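Local structure of Zn-dependent hydrolase, glyoxylase (Echinicola vietnamensis, 6T5K) at residues E23-D28 with T79-S84; P118-K123 with D143-K148; H157-G162 with N207-A212. The protein is a monomeric class B metallo-beta-lactamase that holds two zinc ions and probably hydrolyses beta-lactam antibiotics to substituted beta-amino acids. One frame throughout, in Å; residues are numbered along the deposited sequence.

Overall arrangement
Contact 1 is a polar surface contact, while contacts 2 and 3 are partly buried and mostly apolar. Contact 1 ties strand 22-26, at one margin of the large sheet, to helix 76-88 through hydroxyls, a carboxylate and a water. Contact 2 reaches that same sheet at strand 119-122 and packs it against strand 144-149 of the second sheet, with leucines on a tyrosine ring. Contact 3 wedges a phenylalanine against helix 201-212 and adds one lysine bond. Contacts 2 and 3 touch, Phe122 stacking on Tyr158, whereas contacts 1 and 3 lie on opposite sides of the chain's centre, their own centres about 31 Å apart.

Contact 1. Residues E23-D28 with T79-S84; sequences EVYSSD and TSELLS
Glu81 OE1 takes two hydroxyl donors, one from strand 22-26 and one from the loop just after it. Tyr25 OH reaches it at 2.5 Å, approaching the anti lone pair of OE1, the one turned away from OE2. Ser27 OG is modelled at 2.4 Å from the same OE1, so short that the exact length is doubtful. OE1 sits at the edge of the Tyr25 ring and in its plane, and the carboxylate is turned 63° against the ring. The glutamate chain, extended beyond CG, crosses the tyrosine at about a right angle to get there. On the strand side, Tyr25 carries CG trans to its own nitrogen (chi1 -180°), which sends the ring out toward the helix.

A water forms a second link: it donates to Tyr25 OH at 3.0 Å and to the backbone Glu81 O at 2.9 Å. The phenol oxygen is therefore both donor and acceptor. Ser27 OG has further work, since it also bonds Lys29 N and Leu30 N in the turn that follows, which helps position it toward the glutamate. A classic beta bulge, with Val24 and Tyr25 both facing Ile32, sits at the root of the tyrosine, and the Tyr25 ring also meets that of Phe85 farther along the helix.

This polar cluster joins an outermost strand of the large sheet to helix 76-88, well away from the zinc site. The phenol, with the serine at an uncertain distance, would probably help hold Glu81 ionised although the like-charged Asp28 OD1 lies 5.0 Å from Glu81 OE1.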
ATOM      1  N   GLU A  23      -5.093 -13.656 -11.740  1.00 30.51           N
ATOM      2  CA  GLU A  23      -3.888 -13.978 -10.998  1.00 29.29           C
ATOM      3  C   GLU A  23      -2.726 -14.059 -11.973  1.00 28.61           C
ATOM      4  O   GLU A  23      -2.796 -14.783 -12.968  1.00 30.44           O
ATOM      5  CB  GLU A  23      -4.077 -15.313 -10.291  1.00 31.20           C
ATOM      6  CG  GLU A  23      -2.967 -15.683  -9.351  1.00 34.07           C
ATOM      7  CD  GLU A  23      -3.275 -16.965  -8.605  1.00 38.96           C
ATOM      8  OE1 GLU A  23      -2.728 -18.016  -8.991  1.00 41.56           O
ATOM      9  OE2 GLU A  23      -4.072 -16.910  -7.644  1.00 40.05           O
ATOM     10  N   VAL A  24      -1.656 -13.317 -11.687  1.00 27.19           N
ATOM     11  CA  VAL A  24      -0.467 -13.299 -12.537  1.00 26.75           C
ATOM     12  C   VAL A  24       0.746 -13.939 -11.876  1.00 26.76           C
ATOM     13  O   VAL A  24       1.742 -14.214 -12.572  1.00 27.22           O
ATOM     14  CB  VAL A  24      -0.142 -11.869 -13.017  1.00 27.19           C
ATOM     15  CG1 VAL A  24      -1.280 -11.335 -13.874  1.00 28.22           C
ATOM     16  CG2 VAL A  24       0.105 -10.938 -11.822  1.00 26.67           C
ATOM     17  N   TYR A  25       0.696 -14.194 -10.571  1.00 27.48           N
ATOM     18  CA  TYR A  25       1.769 -14.891  -9.880  1.00 27.55           C
ATOM     19  C   TYR A  25       1.189 -15.556  -8.646  1.00 27.55           C
ATOM     20  O   TYR A  25       0.346 -14.969  -7.960  1.00 26.18           O
ATOM     21  CB  TYR A  25       2.876 -13.923  -9.444  1.00 27.31           C
ATOM     22  CG  TYR A  25       4.019 -14.603  -8.729  1.00 27.11           C
ATOM     23  CD1 TYR A  25       4.006 -14.769  -7.353  1.00 27.10           C
ATOM     24  CD2 TYR A  25       5.118 -15.075  -9.433  1.00 28.91           C
ATOM     25  CE1 TYR A  25       5.057 -15.390  -6.695  1.00 27.97           C
ATOM     26  CE2 TYR A  25       6.172 -15.701  -8.790  1.00 30.33           C
ATOM     27  CZ  TYR A  25       6.128 -15.850  -7.417  1.00 29.11           C
ATOM     28  OH  TYR A  25       7.165 -16.464  -6.759  1.00 30.74           O
ATOM     29  N   SER A  26       1.660 -16.761  -8.349  1.00 30.03           N
ATOM     30  CA  SER A  26       1.197 -17.463  -7.159  1.00 33.18           C
ATOM     31  C   SER A  26       2.297 -18.392  -6.678  1.00 33.09           C
ATOM     32  O   SER A  26       2.791 -19.219  -7.448  1.00 33.97           O
ATOM     33  CB  SER A  26      -0.061 -18.266  -7.490  1.00 38.21           C
ATOM     34  OG  SER A  26      -0.547 -18.967  -6.363  1.00 42.06           O
ATOM     35  N   SER A  27       2.696 -18.235  -5.420  1.00 31.78           N
ATOM     36  CA  SER A  27       3.567 -19.196  -4.764  1.00 32.80           C
ATOM     37  C   SER A  27       3.038 -19.424  -3.360  1.00 35.16           C
ATOM     38  O   SER A  27       2.000 -18.877  -2.977  1.00 34.72           O
ATOM     39  CB  SER A  27       4.992 -18.654  -4.646  1.00 32.26           C
ATOM     40  OG  SER A  27       5.069 -17.749  -3.542  1.00 32.04           O
ATOM     41  N   ASP A  28       3.814 -20.191  -2.582  1.00 38.53           N
ATOM     42  CA  ASP A  28       3.490 -20.467  -1.191  1.00 42.35           C
ATOM     43  C   ASP A  28       3.405 -19.196  -0.362  1.00 40.73           C
ATOM     44  O   ASP A  28       2.635 -19.130   0.602  1.00 42.17           O
ATOM     45  CB  ASP A  28       4.560 -21.409  -0.601  1.00 48.27           C
ATOM     46  CG  ASP A  28       6.003 -21.068  -1.067  1.00 54.65           C
ATOM     47  OD1 ASP A  28       6.264 -21.068  -2.294  1.00 56.62           O
ATOM     48  OD2 ASP A  28       6.888 -20.833  -0.204  1.00 57.29           O
ATOM     49  N   THR A  79       9.846 -10.164  -0.405  1.00 21.91           N
ATOM     50  CA  THR A  79      10.084  -9.000  -1.236  1.00 20.19           C
ATOM     51  C   THR A  79      10.968  -9.381  -2.418  1.00 23.02           C
ATOM     52  O   THR A  79      10.752  -8.925  -3.544  1.00 22.13           O
ATOM     53  CB  THR A  79      10.667  -7.855  -0.399  1.00 20.43           C
ATOM     54  OG1 THR A  79       9.792  -7.618   0.721  1.00 20.73           O
ATOM     55  CG2 THR A  79      10.786  -6.593  -1.187  1.00 19.94           C
ATOM     56  N   SER A  80      11.993 -10.204  -2.181  1.00 24.29           N
ATOM     57  CA  SER A  80      12.806 -10.707  -3.287  1.00 26.54           C
ATOM     58  C   SER A  80      11.974 -11.493  -4.298  1.00 26.22           C
ATOM     59  O   SER A  80      12.188 -11.382  -5.512  1.00 25.74           O
ATOM     60  CB  SER A  80      13.947 -11.559  -2.736  1.00 30.75           C
ATOM     61  OG  SER A  80      14.753 -10.748  -1.891  1.00 33.89           O
ATOM     62  N   GLU A  81      10.991 -12.258  -3.825  1.00 25.83           N
ATOM     63  CA  GLU A  81      10.108 -12.971  -4.740  1.00 25.96           C
ATOM     64  C   GLU A  81       9.311 -11.999  -5.602  1.00 24.45           C
ATOM     65  O   GLU A  81       9.155 -12.201  -6.816  1.00 26.16           O
ATOM     66  CB  GLU A  81       9.160 -13.854  -3.933  1.00 30.09           C
ATOM     67  CG  GLU A  81       8.799 -15.136  -4.573  1.00 34.18           C
ATOM     68  CD  GLU A  81       7.912 -16.000  -3.706  1.00 34.36           C
ATOM     69  OE1 GLU A  81       6.960 -16.555  -4.267  1.00 33.35           O
ATOM     70  OE2 GLU A  81       8.165 -16.144  -2.484  1.00 36.55           O
ATOM     71  N   LEU A  82       8.787 -10.946  -4.987  1.00 21.69           N
ATOM     72  CA  LEU A  82       8.097  -9.914  -5.743  1.00 21.30           C
ATOM     73  C   LEU A  82       9.011  -9.319  -6.810  1.00 21.28           C
ATOM     74  O   LEU A  82       8.612  -9.155  -7.964  1.00 22.28           O
ATOM     75  CB  LEU A  82       7.595  -8.849  -4.768  1.00 21.00           C
ATOM     76  CG  LEU A  82       6.914  -7.599  -5.320  1.00 21.91           C
ATOM     77  CD1 LEU A  82       5.709  -7.941  -6.189  1.00 24.95           C
ATOM     78  CD2 LEU A  82       6.491  -6.699  -4.166  1.00 22.16           C
ATOM     79  N   LEU A  83      10.228  -8.939  -6.427  1.00 21.10           N
ATOM     80  CA  LEU A  83      11.117  -8.274  -7.363  1.00 20.54           C
ATOM     81  C   LEU A  83      11.545  -9.225  -8.464  1.00 23.97           C
ATOM     82  O   LEU A  83      11.722  -8.803  -9.610  1.00 23.88           O
ATOM     83  CB  LEU A  83      12.306  -7.692  -6.598  1.00 20.94           C
ATOM     84  CG  LEU A  83      11.912  -6.423  -5.840  1.00 22.86           C
ATOM     85  CD1 LEU A  83      12.871  -6.074  -4.748  1.00 23.10           C
ATOM     86  CD2 LEU A  83      11.835  -5.301  -6.827  1.00 24.85           C
ATOM     87  N   SER A  84      11.724 -10.508  -8.139  0.60 25.06           N
ATOM     88  CA  SER A  84      12.043 -11.494  -9.163  0.60 27.77           C
ATOM     89  C   SER A  84      10.946 -11.563 -10.214  0.60 27.33           C
ATOM     90  O   SER A  84      11.233 -11.652 -11.408  0.60 27.91           O
ATOM     91  CB  SER A  84      12.248 -12.860  -8.512  0.60 31.57           C
ATOM     92  OG  SER A  84      12.649 -13.836  -9.464  0.60 34.87           O
TER
HETATM   93  O   HOH W   1       9.367 -14.833  -8.097  1.00 46.72           O

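Contact 2. Residues P118-K123 with D143-K148; sequences PSYAFK and DELTLK. With EDO (1,2-ethanediol), chain E; EDO (1,2-ethanediol), chain C.
Asp143 enters through its backbone: its N lies at the edge of the Phe122 ring, 4.5 Å from CE1, a loose approach. Glu144 points elsewhere, and in one of its two modelled conformers its OE1 bonds His157 ND1. Leu145 makes the first firm contact. Its CD2 rests 3.6 Å from Tyr120 CD2 and also meets the tyrosine CB, the two side chains crossing at about a right angle; with CG trans to the backbone nitrogen (chi1 174°), the leucine reaches the root of the ring.

Leu147, two residues on and on the same side of the strand, takes the ring itself. Its CD2 stands over one face, 4.0 Å from the Tyr120 centroid and 16° off the normal, a CH-pi contact shifted toward CE1. At Lys148 an ethanediol molecule, probably from the crystallisation liquor, bridges the backbone: Lys148 N donates to its O2 at 3.0 Å, while its O1 donates to Lys148 O at 2.6 Å.

The strands run nearly antiparallel but belong to different sheets, so their side chains rather than their backbones meet, as between the two sheets of the metallo-beta-lactamase sandwich. Hydrophobic packing of Leu145 and Leu147 on Tyr120 therefore joins the two sheets here.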
ATOM      1  N   PRO A 118      14.870   3.452  -5.525  1.00 16.93           N
ATOM      2  CA  PRO A 118      14.693   4.376  -4.409  1.00 17.44           C
ATOM      3  C   PRO A 118      13.401   4.109  -3.666  1.00 16.95           C
ATOM      4  O   PRO A 118      12.395   3.708  -4.254  1.00 17.36           O
ATOM      5  CB  PRO A 118      14.616   5.741  -5.098  1.00 17.80           C
ATOM      6  CG  PRO A 118      14.096   5.437  -6.475  1.00 19.71           C
ATOM      7  CD  PRO A 118      14.734   4.117  -6.830  1.00 17.59           C
ATOM      8  N   SER A 119      13.436   4.366  -2.364  1.00 15.51           N
ATOM      9  CA  SER A 119      12.278   4.213  -1.506  1.00 16.08           C
ATOM     10  C   SER A 119      11.835   5.566  -0.969  1.00 17.29           C
ATOM     11  O   SER A 119      12.665   6.424  -0.631  1.00 17.43           O
ATOM     12  CB  SER A 119      12.560   3.258  -0.353  1.00 16.71           C
ATOM     13  OG  SER A 119      13.621   3.707   0.474  1.00 17.93           O
ATOM     14  N   TYR A 120      10.522   5.736  -0.903  1.00 15.60           N
ATOM     15  CA  TYR A 120       9.914   6.978  -0.474  1.00 15.78           C
ATOM     16  C   TYR A 120       8.881   6.712   0.609  1.00 15.49           C
ATOM     17  O   TYR A 120       8.276   5.647   0.662  1.00 15.68           O
ATOM     18  CB  TYR A 120       9.139   7.619  -1.631  1.00 16.57           C
ATOM     19  CG  TYR A 120       9.985   8.042  -2.797  1.00 17.74           C
ATOM     20  CD1 TYR A 120      10.402   7.124  -3.741  1.00 18.54           C
ATOM     21  CD2 TYR A 120      10.389   9.369  -2.947  1.00 20.23           C
ATOM     22  CE1 TYR A 120      11.180   7.513  -4.821  1.00 22.00           C
ATOM     23  CE2 TYR A 120      11.159   9.767  -4.031  1.00 21.53           C
ATOM     24  CZ  TYR A 120      11.561   8.829  -4.958  1.00 21.90           C
ATOM     25  OH  TYR A 120      12.324   9.218  -6.033  1.00 26.00           O
ATOM     26  N   ALA A 121       8.648   7.717   1.446  1.00 15.54           N
ATOM     27  CA  ALA A 121       7.627   7.610   2.478  1.00 15.47           C
ATOM     28  C   ALA A 121       7.360   9.000   3.026  1.00 14.79           C
ATOM     29  O   ALA A 121       8.097   9.952   2.761  1.00 15.99           O
ATOM     30  CB  ALA A 121       8.073   6.669   3.596  1.00 16.67           C
ATOM     31  N   PHE A 122       6.267   9.120   3.768  1.00 14.72           N
ATOM     32  CA  PHE A 122       6.023  10.361   4.489  1.00 14.66           C
ATOM     33  C   PHE A 122       7.230  10.714   5.346  1.00 14.02           C
ATOM     34  O   PHE A 122       7.866   9.839   5.937  1.00 15.21           O
ATOM     35  CB  PHE A 122       4.817  10.157   5.394  1.00 15.74           C
ATOM     36  CG  PHE A 122       4.298  11.422   6.030  1.00 16.06           C
ATOM     37  CD1 PHE A 122       3.960  12.542   5.259  1.00 16.99           C
ATOM     38  CD2 PHE A 122       4.098  11.472   7.374  1.00 17.40           C
ATOM     39  CE1 PHE A 122       3.456  13.691   5.857  1.00 18.47           C
ATOM     40  CE2 PHE A 122       3.545  12.600   7.976  1.00 19.90           C
ATOM     41  CZ  PHE A 122       3.257  13.729   7.220  1.00 19.15           C
ATOM     42  N   LYS A 123       7.513  12.007   5.458  1.00 16.29           N
ATOM     43  CA  LYS A 123       8.688  12.443   6.203  1.00 17.01           C
ATOM     44  C   LYS A 123       8.755  11.807   7.587  1.00 16.04           C
ATOM     45  O   LYS A 123       9.829  11.393   8.039  1.00 18.42           O
ATOM     46  CB  LYS A 123       8.704  13.974   6.293  1.00 19.05           C
ATOM     47  CG  LYS A 123       7.462  14.593   6.909  1.00 23.77           C
ATOM     48  CD  LYS A 123       7.471  16.124   6.824  1.00 27.59           C
ATOM     49  CE  LYS A 123       6.154  16.688   7.304  1.00 29.35           C
ATOM     50  NZ  LYS A 123       6.074  18.184   7.257  1.00 34.38           N
ATOM     51  N   ASP A 143       3.799  15.980   2.033  0.70 26.54           N
ATOM     52  CA  ASP A 143       2.460  16.344   1.614  0.70 26.75           C
ATOM     53  C   ASP A 143       1.868  15.451   0.542  0.70 21.89           C
ATOM     54  O   ASP A 143       0.943  14.658   0.875  0.70 16.10           O
ATOM     55  CB  ASP A 143       2.619  17.770   1.084  0.70 31.94           C
ATOM     56  CG  ASP A 143       3.979  18.001   0.381  0.70 36.34           C
ATOM     57  OD1 ASP A 143       4.954  17.326   0.751  0.70 37.72           O
ATOM     58  OD2 ASP A 143       4.030  18.852  -0.578  0.70 38.87           O
ATOM     59  N   GLU A 144       2.301  15.731  -0.723  0.60 24.04           N
ATOM     60  CA  GLU A 144       1.979  14.929  -1.904  0.60 20.84           C
ATOM     61  C   GLU A 144       3.187  14.762  -2.817  0.60 21.46           C
ATOM     62  O   GLU A 144       3.746  15.742  -3.313  0.60 28.80           O
ATOM     63  CB  GLU A 144       0.787  15.471  -2.715  0.60 23.87           C
ATOM     64  CG  GLU A 144       0.530  14.617  -4.021  0.60 26.18           C
ATOM     65  CD  GLU A 144      -0.821  14.859  -4.701  0.60 26.92           C
ATOM     66  OE1 GLU A 144      -1.856  14.412  -4.174  0.60 28.01           O
ATOM     67  OE2 GLU A 144      -0.854  15.472  -5.796  0.60 27.81           O
ATOM     68  N   LEU A 145       3.428  13.521  -3.191  1.00 16.73           N
ATOM     69  CA  LEU A 145       4.547  13.087  -3.999  1.00 15.67           C
ATOM     70  C   LEU A 145       3.983  12.538  -5.301  1.00 14.35           C
ATOM     71  O   LEU A 145       3.002  11.771  -5.289  1.00 14.60           O
ATOM     72  CB  LEU A 145       5.279  11.982  -3.266  1.00 16.80           C
ATOM     73  CG  LEU A 145       6.411  11.265  -3.996  1.00 17.30           C
ATOM     74  CD1 LEU A 145       7.576  12.194  -4.178  1.00 21.44           C
ATOM     75  CD2 LEU A 145       6.823  10.000  -3.256  1.00 18.73           C
ATOM     76  N   THR A 146       4.582  12.941  -6.418  1.00 15.27           N
ATOM     77  CA  THR A 146       4.246  12.407  -7.724  1.00 15.23           C
ATOM     78  C   THR A 146       5.363  11.464  -8.153  1.00 15.60           C
ATOM     79  O   THR A 146       6.538  11.840  -8.127  1.00 16.42           O
ATOM     80  CB  THR A 146       4.111  13.526  -8.748  1.00 15.67           C
ATOM     81  OG1 THR A 146       3.112  14.454  -8.318  1.00 17.26           O
ATOM     82  CG2 THR A 146       3.719  12.960 -10.068  1.00 16.24           C
ATOM     83  N   LEU A 147       4.991  10.241  -8.523  1.00 14.66           N
ATOM     84  CA  LEU A 147       5.947   9.254  -9.000  1.00 15.65           C
ATOM     85  C   LEU A 147       5.552   8.828 -10.405  1.00 15.78           C
ATOM     86  O   LEU A 147       4.455   8.294 -10.624  1.00 16.14           O
ATOM     87  CB  LEU A 147       6.001   8.046  -8.076  1.00 17.09           C
ATOM     88  CG  LEU A 147       6.593   8.315  -6.712  1.00 17.41           C
ATOM     89  CD1 LEU A 147       6.393   7.099  -5.830  1.00 18.89           C
ATOM     90  CD2 LEU A 147       8.059   8.681  -6.781  1.00 20.59           C
ATOM     91  N   LYS A 148       6.468   9.033 -11.341  1.00 15.84           N
ATOM     92  CA  LYS A 148       6.250   8.648 -12.721  1.00 15.71           C
ATOM     93  C   LYS A 148       6.227   7.131 -12.850  1.00 16.62           C
ATOM     94  O   LYS A 148       7.055   6.413 -12.268  1.00 18.07           O
ATOM     95  CB  LYS A 148       7.365   9.242 -13.582  1.00 19.30           C
ATOM     96  CG  LYS A 148       7.257   8.991 -15.062  1.00 21.36           C
ATOM     97  CD  LYS A 148       8.417   9.624 -15.825  1.00 24.98           C
ATOM     98  CE  LYS A 148       8.328   9.406 -17.331  1.00 27.85           C
ATOM     99  NZ  LYS A 148       7.134  10.154 -17.898  1.00 30.37           N
TER
HETATM  100  C1  EDO E1204       9.627   7.557 -10.151  1.00 31.34           C
HETATM  101  O1  EDO E1204       9.447   7.166 -11.501  1.00 28.44           O
HETATM  102  C2  EDO E1204      10.184   8.982 -10.139  1.00 32.47           C
HETATM  103  O2  EDO E1204       9.143   9.928 -10.453  1.00 29.59           O
HETATM  104  C1  EDO C1202      -3.192  15.176  -8.234  1.00 34.00           C
HETATM  105  O1  EDO C1202      -3.065  15.885  -7.009  1.00 33.13           O
HETATM  106  C2  EDO C1202      -3.766  13.781  -8.029  1.00 32.62           C
HETATM  107  O2  EDO C1202      -4.980  13.833  -7.249  1.00 31.53           O

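Contact 3. Residues H157-G162 with N207-A212; sequences HYFGEG and NKISTA. With EDO (1,2-ethanediol), chain B.
The Phe159 ring packs against one side of helix 201-212 through three residues. Ile209 CG1 comes over a face, 3.9 Å from the ring centroid and 29° off its normal, a CH-pi contact whose nearest ring atom is CD2. Ala212 CB touches Phe159 CZ at 3.9 Å, and Lys208 CB lies equally far from Phe159 CD1. The lysine then bends once at chi3 (60°), which brings NZ to Phe159 O, where it donates a bond of 2.9 Å. That bond comes from well above the carbonyl plane, 47° out of it, so it uses no lone pair directly. One residue thus offers both ring and carbonyl to the helix.

What sets the ring in place lies just behind it. His157 CD2 sits over the face opposite Ile209, 3.3 Å above the ring plane, leaving Phe159 sandwiched between imidazole and isoleucine. Farther along the loop, Glu161 O accepts from Thr205 OG1, a second tie to the same helix just before the zinc ligand His163.

Helix 201-212 is thereby seated on the loop between strands 152-157 and 169-172. Phe159 and Ile209 both rest on Ile169 of the latter strand, and Ile209 also reaches Leu232 on helix 230-239.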
ATOM      1  N   HIS A 157      -0.109  10.612  -0.857  1.00 13.69           N
ATOM      2  CA  HIS A 157      -0.708  11.776  -0.219  1.00 13.83           C
ATOM      3  C   HIS A 157      -0.987  11.504   1.242  1.00 14.07           C
ATOM      4  O   HIS A 157      -1.507  10.444   1.577  1.00 14.11           O
ATOM      5  CB  HIS A 157      -2.002  12.145  -0.943  1.00 14.80           C
ATOM      6  CG  HIS A 157      -2.502  13.529  -0.685  1.00 17.06           C
ATOM      7  ND1 HIS A 157      -2.647  14.448  -1.697  1.00 22.38           N
ATOM      8  CD2 HIS A 157      -2.941  14.134   0.442  1.00 19.50           C
ATOM      9  CE1 HIS A 157      -3.155  15.564  -1.205  1.00 22.23           C
ATOM     10  NE2 HIS A 157      -3.328  15.407   0.090  1.00 19.31           N
ATOM     11  N   TYR A 158      -0.614  12.468   2.090  1.00 14.31           N
ATOM     12  CA  TYR A 158      -0.937  12.446   3.510  1.00 15.26           C
ATOM     13  C   TYR A 158      -2.215  13.238   3.765  1.00 14.94           C
ATOM     14  O   TYR A 158      -2.294  14.431   3.442  1.00 15.98           O
ATOM     15  CB  TYR A 158       0.222  13.035   4.317  1.00 16.36           C
ATOM     16  CG  TYR A 158       0.017  12.978   5.792  1.00 15.43           C
ATOM     17  CD1 TYR A 158       0.026  11.752   6.473  1.00 15.16           C
ATOM     18  CD2 TYR A 158      -0.190  14.148   6.528  1.00 15.63           C
ATOM     19  CE1 TYR A 158      -0.167  11.686   7.826  1.00 15.55           C
ATOM     20  CE2 TYR A 158      -0.382  14.094   7.901  1.00 15.01           C
ATOM     21  CZ  TYR A 158      -0.360  12.864   8.536  1.00 14.85           C
ATOM     22  OH  TYR A 158      -0.546  12.816   9.878  1.00 16.84           O
ATOM     23  N   PHE A 159      -3.188  12.581   4.374  1.00 15.33           N
ATOM     24  CA  PHE A 159      -4.453  13.196   4.730  1.00 14.51           C
ATOM     25  C   PHE A 159      -4.679  13.267   6.230  1.00 15.74           C
ATOM     26  O   PHE A 159      -5.742  13.753   6.650  1.00 16.45           O
ATOM     27  CB  PHE A 159      -5.592  12.394   4.117  1.00 14.40           C
ATOM     28  CG  PHE A 159      -5.775  12.621   2.652  1.00 15.33           C
ATOM     29  CD1 PHE A 159      -6.458  13.723   2.187  1.00 16.19           C
ATOM     30  CD2 PHE A 159      -5.262  11.721   1.729  1.00 14.74           C
ATOM     31  CE1 PHE A 159      -6.653  13.921   0.838  1.00 16.66           C
ATOM     32  CE2 PHE A 159      -5.482  11.907   0.365  1.00 15.49           C
ATOM     33  CZ  PHE A 159      -6.148  13.017  -0.075  1.00 16.07           C
ATOM     34  N   GLY A 160      -3.723  12.824   7.040  1.00 14.17           N
ATOM     35  CA  GLY A 160      -3.860  12.851   8.479  1.00 13.72           C
ATOM     36  C   GLY A 160      -3.699  11.482   9.106  1.00 13.70           C
ATOM     37  O   GLY A 160      -3.459  10.475   8.443  1.00 14.44           O
ATOM     38  N   GLU A 161      -3.814  11.474  10.423  1.00 14.24           N
ATOM     39  CA  GLU A 161      -3.540  10.277  11.211  1.00 14.05           C
ATOM     40  C   GLU A 161      -4.718   9.289  11.183  1.00 14.25           C
ATOM     41  O   GLU A 161      -5.869   9.637  10.936  1.00 14.02           O
ATOM     42  CB  GLU A 161      -3.229  10.683  12.648  1.00 14.21           C
ATOM     43  CG  GLU A 161      -2.118  11.713  12.771  1.00 14.25           C
ATOM     44  CD  GLU A 161      -1.502  11.783  14.163  1.00 15.29           C
ATOM     45  OE1 GLU A 161      -1.946  11.030  15.081  1.00 15.81           O
ATOM     46  OE2 GLU A 161      -0.548  12.581  14.335  1.00 15.45           O
ATOM     47  N   GLY A 162      -4.406   8.023  11.459  1.00 14.39           N
ATOM     48  CA  GLY A 162      -5.432   7.011  11.561  1.00 14.58           C
ATOM     49  C   GLY A 162      -4.875   5.736  12.144  1.00 14.27           C
ATOM     50  O   GLY A 162      -4.652   5.620  13.348  1.00 16.05           O
ATOM     51  N   ASN A 207     -12.677  10.684   5.829  1.00 13.98           N
ATOM     52  CA  ASN A 207     -13.623  11.507   5.111  1.00 14.21           C
ATOM     53  C   ASN A 207     -12.902  12.458   4.158  1.00 14.96           C
ATOM     54  O   ASN A 207     -13.433  12.766   3.072  1.00 15.02           O
ATOM     55  CB  ASN A 207     -14.508  12.303   6.067  1.00 17.27           C
ATOM     56  CG  ASN A 207     -15.694  12.942   5.348  1.00 20.93           C
ATOM     57  OD1 ASN A 207     -15.639  14.093   4.925  1.00 22.51           O
ATOM     58  ND2 ASN A 207     -16.737  12.157   5.123  1.00 23.55           N
ATOM     59  N   LYS A 208     -11.702  12.936   4.536  1.00 15.49           N
ATOM     60  CA  LYS A 208     -10.966  13.802   3.621  1.00 15.21           C
ATOM     61  C   LYS A 208     -10.645  13.037   2.345  1.00 13.82           C
ATOM     62  O   LYS A 208     -10.715  13.579   1.233  1.00 15.49           O
ATOM     63  CB  LYS A 208      -9.689  14.366   4.206  1.00 15.88           C
ATOM     64  CG  LYS A 208      -9.955  15.337   5.311  1.00 18.23           C
ATOM     65  CD  LYS A 208      -8.707  15.692   6.035  1.00 23.26           C
ATOM     66  CE  LYS A 208      -7.742  16.303   5.112  0.80 30.14           C
ATOM     67  NZ  LYS A 208      -6.357  16.392   5.711  0.80 34.37           N
ATOM     68  N   ILE A 209     -10.305  11.742   2.489  1.00 13.62           N
ATOM     69  CA  ILE A 209      -9.989  10.884   1.338  1.00 13.44           C
ATOM     70  C   ILE A 209     -11.216  10.694   0.455  1.00 13.87           C
ATOM     71  O   ILE A 209     -11.155  10.840  -0.767  1.00 15.37           O
ATOM     72  CB  ILE A 209      -9.439   9.524   1.819  1.00 15.57           C
ATOM     73  CG1 ILE A 209      -8.073   9.743   2.509  1.00 15.45           C
ATOM     74  CG2 ILE A 209      -9.261   8.536   0.654  1.00 16.72           C
ATOM     75  CD1 ILE A 209      -7.576   8.570   3.286  1.00 17.73           C
ATOM     76  N   SER A 210     -12.347  10.347   1.067  0.50 13.27           N
ATOM     77  CA  SER A 210     -13.565  10.177   0.287  0.50 14.39           C
ATOM     78  C   SER A 210     -13.908  11.459  -0.455  0.50 15.26           C
ATOM     79  O   SER A 210     -14.260  11.432  -1.643  0.50 15.94           O
ATOM     80  CB  SER A 210     -14.703   9.800   1.230  0.50 16.48           C
ATOM     81  OG  SER A 210     -14.393   8.598   1.909  0.50 17.77           O
ATOM     82  N   THR A 211     -13.805  12.590   0.233  1.00 14.82           N
ATOM     83  CA  THR A 211     -14.133  13.873  -0.386  1.00 15.40           C
ATOM     84  C   THR A 211     -13.171  14.226  -1.519  1.00 15.62           C
ATOM     85  O   THR A 211     -13.553  14.911  -2.480  1.00 17.64           O
ATOM     86  CB  THR A 211     -14.116  14.947   0.701  1.00 17.01           C
ATOM     87  OG1 THR A 211     -15.071  14.615   1.710  1.00 19.41           O
ATOM     88  CG2 THR A 211     -14.464  16.291   0.180  1.00 17.29           C
ATOM     89  N   ALA A 212     -11.909  13.821  -1.402  1.00 14.46           N
ATOM     90  CA  ALA A 212     -10.914  14.128  -2.425  1.00 14.77           C
ATOM     91  C   ALA A 212     -11.079  13.259  -3.668  1.00 14.59           C
ATOM     92  O   ALA A 212     -10.773  13.711  -4.777  1.00 15.97           O
ATOM     93  CB  ALA A 212      -9.499  13.898  -1.877  1.00 14.59           C
TER
HETATM   94  C1  EDO B1201      -0.986   8.175  16.882  1.00 20.33           C
HETATM   95  O1  EDO B1201      -1.419   9.469  17.293  1.00 20.33           O
HETATM   96  C2  EDO B1201      -0.449   7.400  18.056  1.00 22.55           C
HETATM   97  O2  EDO B1201       0.508   8.223  18.725  1.00 26.71           O